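PDB 3KYJ: putative histidine protein kinase from Rhodobacter sphaeroides, which probably autophosphorylates on a histidine and passes the phosphate to CheY or CheB, relaying chemoreceptor signals to the flagellar motors, here as its Hpt domain. Local coordinates for residues A[86-91]-A[129-134]. Residues are numbered along the deposited sequence; the frame is centred on the assembly and turned at random. Where two conformers were deposited one is given.
Sequences PMDGEI and RSKIAR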
ATOM      1  N   PRO A  86      -9.607 -17.845  15.544  1.00 25.85           N
ATOM      2  CA  PRO A  86      -9.905 -18.680  14.374  1.00 24.66           C
ATOM      3  C   PRO A  86     -10.729 -17.969  13.296  1.00 23.71           C
ATOM      4  O   PRO A  86     -11.570 -17.109  13.603  1.00 24.73           O
ATOM      5  CB  PRO A  86     -10.723 -19.844  14.971  1.00 28.09           C
ATOM      6  CG  PRO A  86     -10.391 -19.846  16.412  1.00 28.92           C
ATOM      7  CD  PRO A  86     -10.188 -18.400  16.774  1.00 28.19           C
ATOM      8  N   MET A  87     -10.443 -18.319  12.051  1.00 22.77           N
ATOM      9  CA  MET A  87     -11.182 -17.804  10.902  0.51 22.27           C
ATOM     10  C   MET A  87     -12.504 -18.556  10.812  1.00 21.86           C
ATOM     11  O   MET A  87     -12.706 -19.424   9.952  1.00 21.76           O
ATOM     12  CB  MET A  87     -10.350 -17.956   9.619  0.51 22.96           C
ATOM     13  CG  MET A  87     -11.041 -17.505   8.304  0.51 22.99           C
ATOM     14  SD  MET A  87     -11.577 -15.779   8.207  0.51 22.32           S
ATOM     15  CE  MET A  87     -10.020 -14.890   8.082  0.51 24.96           C
ATOM     16  N   ASP A  88     -13.410 -18.223  11.724  1.00 23.02           N
ATOM     17  CA  ASP A  88     -14.665 -18.952  11.814  1.00 25.71           C
ATOM     18  C   ASP A  88     -15.651 -18.550  10.725  1.00 24.72           C
ATOM     19  O   ASP A  88     -15.415 -17.605   9.954  1.00 23.26           O
ATOM     20  CB  ASP A  88     -15.272 -18.843  13.229  1.00 27.45           C
ATOM     21  CG  ASP A  88     -15.852 -17.469  13.541  1.00 28.99           C
ATOM     22  OD1 ASP A  88     -16.372 -16.787  12.638  1.00 28.53           O
ATOM     23  OD2 ASP A  88     -15.791 -17.089  14.730  1.00 31.21           O
ATOM     24  N   GLY A  89     -16.754 -19.275  10.661  1.00 23.30           N
ATOM     25  CA  GLY A  89     -17.721 -19.113   9.603  1.00 23.43           C
ATOM     26  C   GLY A  89     -18.336 -17.721   9.619  1.00 23.01           C
ATOM     27  O   GLY A  89     -18.692 -17.199   8.573  1.00 25.20           O
ATOM     28  N   GLU A  90     -18.443 -17.135  10.804  1.00 23.51           N
ATOM     29  CA  GLU A  90     -19.030 -15.813  10.917  1.00 25.20           C
ATOM     30  C   GLU A  90     -18.099 -14.753  10.315  1.00 24.21           C
ATOM     31  O   GLU A  90     -18.551 -13.810   9.633  1.00 24.66           O
ATOM     32  CB  GLU A  90     -19.367 -15.461  12.367  1.00 27.01           C
ATOM     33  CG  GLU A  90     -20.080 -14.111  12.466  1.00 32.37           C
ATOM     34  CD  GLU A  90     -20.531 -13.776  13.873  1.00 33.92           C
ATOM     35  OE1 GLU A  90     -20.043 -14.400  14.836  1.00 34.07           O
ATOM     36  OE2 GLU A  90     -21.366 -12.863  14.010  1.00 34.64           O
ATOM     37  N   ILE A  91     -16.811 -14.867  10.606  1.00 21.40           N
ATOM     38  CA  ILE A  91     -15.839 -13.944  10.007  1.00 19.53           C
ATOM     39  C   ILE A  91     -15.924 -14.020   8.492  1.00 19.91           C
ATOM     40  O   ILE A  91     -15.944 -12.981   7.804  1.00 19.52           O
ATOM     41  CB  ILE A  91     -14.411 -14.213  10.504  1.00 19.27           C
ATOM     42  CG1 ILE A  91     -14.316 -13.954  12.011  1.00 21.36           C
ATOM     43  CG2 ILE A  91     -13.422 -13.380   9.712  1.00 19.47           C
ATOM     44  CD1 ILE A  91     -12.920 -14.032  12.639  1.00 24.74           C
ATOM     45  N   ARG A 129     -17.602  -4.184  13.904  1.00 28.00           N
ATOM     46  CA  ARG A 129     -17.204  -3.779  15.240  1.00 30.59           C
ATOM     47  C   ARG A 129     -17.656  -4.822  16.266  1.00 31.26           C
ATOM     48  O   ARG A 129     -16.941  -5.085  17.218  1.00 32.08           O
ATOM     49  CB  ARG A 129     -17.789  -2.404  15.608  1.00 31.69           C
ATOM     50  CG  ARG A 129     -17.187  -1.255  14.839  1.00 33.61           C
ATOM     51  CD  ARG A 129     -17.578   0.106  15.486  1.00 34.95           C
ATOM     52  NE  ARG A 129     -17.379   1.250  14.578  1.00 35.61           N
ATOM     53  CZ  ARG A 129     -16.185   1.716  14.225  1.00 36.99           C
ATOM     54  NH1 ARG A 129     -15.070   1.149  14.677  1.00 38.85           N
ATOM     55  NH2 ARG A 129     -16.095   2.745  13.408  1.00 36.98           N
ATOM     56  N   SER A 130     -18.844  -5.386  16.052  1.00 30.98           N
ATOM     57  CA  SER A 130     -19.403  -6.406  16.942  1.00 32.04           C
ATOM     58  C   SER A 130     -18.545  -7.677  16.932  1.00 31.78           C
ATOM     59  O   SER A 130     -18.195  -8.184  17.987  1.00 32.57           O
ATOM     60  CB  SER A 130     -20.818  -6.773  16.500  1.00 35.31           C
ATOM     61  OG  SER A 130     -21.264  -7.929  17.210  1.00 37.20           O
ATOM     62  N   LYS A 131     -18.220  -8.188  15.743  1.00 31.73           N
ATOM     63  CA  LYS A 131     -17.399  -9.391  15.652  1.00 31.64           C
ATOM     64  C   LYS A 131     -16.015  -9.124  16.246  1.00 31.90           C
ATOM     65  O   LYS A 131     -15.499  -9.932  16.993  1.00 33.25           O
ATOM     66  CB  LYS A 131     -17.304  -9.896  14.224  1.00 32.36           C
ATOM     67  CG  LYS A 131     -16.569 -11.237  14.120  1.00 33.92           C
ATOM     68  CD  LYS A 131     -17.183 -12.300  15.012  1.00 35.75           C
ATOM     69  CE  LYS A 131     -16.694 -13.683  14.563  1.00 37.32           C
ATOM     70  NZ  LYS A 131     -17.148 -14.764  15.487  1.00 41.11           N
ATOM     71  N   ILE A 132     -15.424  -7.975  15.940  1.00 33.04           N
ATOM     72  CA  ILE A 132     -14.121  -7.636  16.513  1.00 33.66           C
ATOM     73  C   ILE A 132     -14.151  -7.668  18.045  1.00 36.95           C
ATOM     74  O   ILE A 132     -13.274  -8.254  18.684  1.00 38.53           O
ATOM     75  CB  ILE A 132     -13.616  -6.283  15.978  1.00 33.88           C
ATOM     76  CG1 ILE A 132     -13.197  -6.437  14.514  1.00 33.09           C
ATOM     77  CG2 ILE A 132     -12.445  -5.780  16.792  1.00 37.49           C
ATOM     78  CD1 ILE A 132     -12.953  -5.092  13.800  1.00 33.66           C
ATOM     79  N   ALA A 133     -15.181  -7.062  18.623  1.00 40.07           N
ATOM     80  CA  ALA A 133     -15.326  -7.021  20.069  1.00 43.62           C
ATOM     81  C   ALA A 133     -15.546  -8.418  20.666  1.00 43.17           C
ATOM     82  O   ALA A 133     -14.973  -8.749  21.701  1.00 43.75           O
ATOM     83  CB  ALA A 133     -16.470  -6.091  20.447  1.00 48.30           C
ATOM     84  N   ARG A 134     -16.379  -9.224  20.013  1.00 44.50           N
ATOM     85  CA  ARG A 134     -16.755 -10.526  20.563  1.00 48.33           C
ATOM     86  C   ARG A 134     -15.639 -11.538  20.476  1.00 50.11           C
ATOM     87  O   ARG A 134     -15.524 -12.405  21.322  1.00 49.52           O
ATOM     88  CB  ARG A 134     -17.971 -11.098  19.844  1.00 50.81           C
ATOM     89  CG  ARG A 134     -19.282 -10.571  20.369  1.00 52.47           C
ATOM     90  CD  ARG A 134     -20.440 -11.186  19.627  1.00 51.20           C
ATOM     91  NE  ARG A 134     -20.507 -10.696  18.262  1.00 48.01           N
ATOM     92  CZ  ARG A 134     -20.393 -11.440  17.175  1.00 44.42           C
ATOM     93  NH1 ARG A 134     -20.193 -12.750  17.268  1.00 46.79           N
ATOM     94  NH2 ARG A 134     -20.478 -10.865  15.985  1.00 44.40           N
TER
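Two carboxylates, those of D88 and E90, share the ammonium group of K131 where the start of helix 89-112 meets the last turns of helix 122-135. K131 NZ donates to D88 OD2 at 2.8 Å, taking the syn lone pair. It also donates to E90 OE1 at 3.0 Å, this time from above the carboxylate plane. E90 OE1 accepts a second bond, 2.9 Å long and nearly straight at 177°, from R134 NH1, which approaches from the same face as K131. The other oxygen, OE2, takes R134 NH2, so the guanidinium grips E90 end-on, although the two planes are turned 34° apart and the NH2 bond is the more bent of the pair. With CG anti to the backbone N (chi1 -176°), the extended chain of E90 carries its carboxylate to both cations. The four residues thus form a salt-bridge network linking two helices of the all-helical Hpt domain, the histidine-phosphotransfer module of CheA3. D88 is also the N-cap of helix 89-112: its OD1 accepts from I91 N at 2.8 Å, and weakly from E90 N, while OD2 takes the lysine. At the adjoining edge of the guanidinium, NE and NH2 both donate, nearly in its plane, to S130 OG, one turn back; NH2 thus serves both partners. A leucine in place of R134 would probably leave E90 OE2 without its mate in this network and S130 OG without the two donors that hold it. Next to the ammonium, K131 CE packs tightly against I91 CG1, 3.5 Å away, while I91 itself reaches L76 and V80 of helix 64-82.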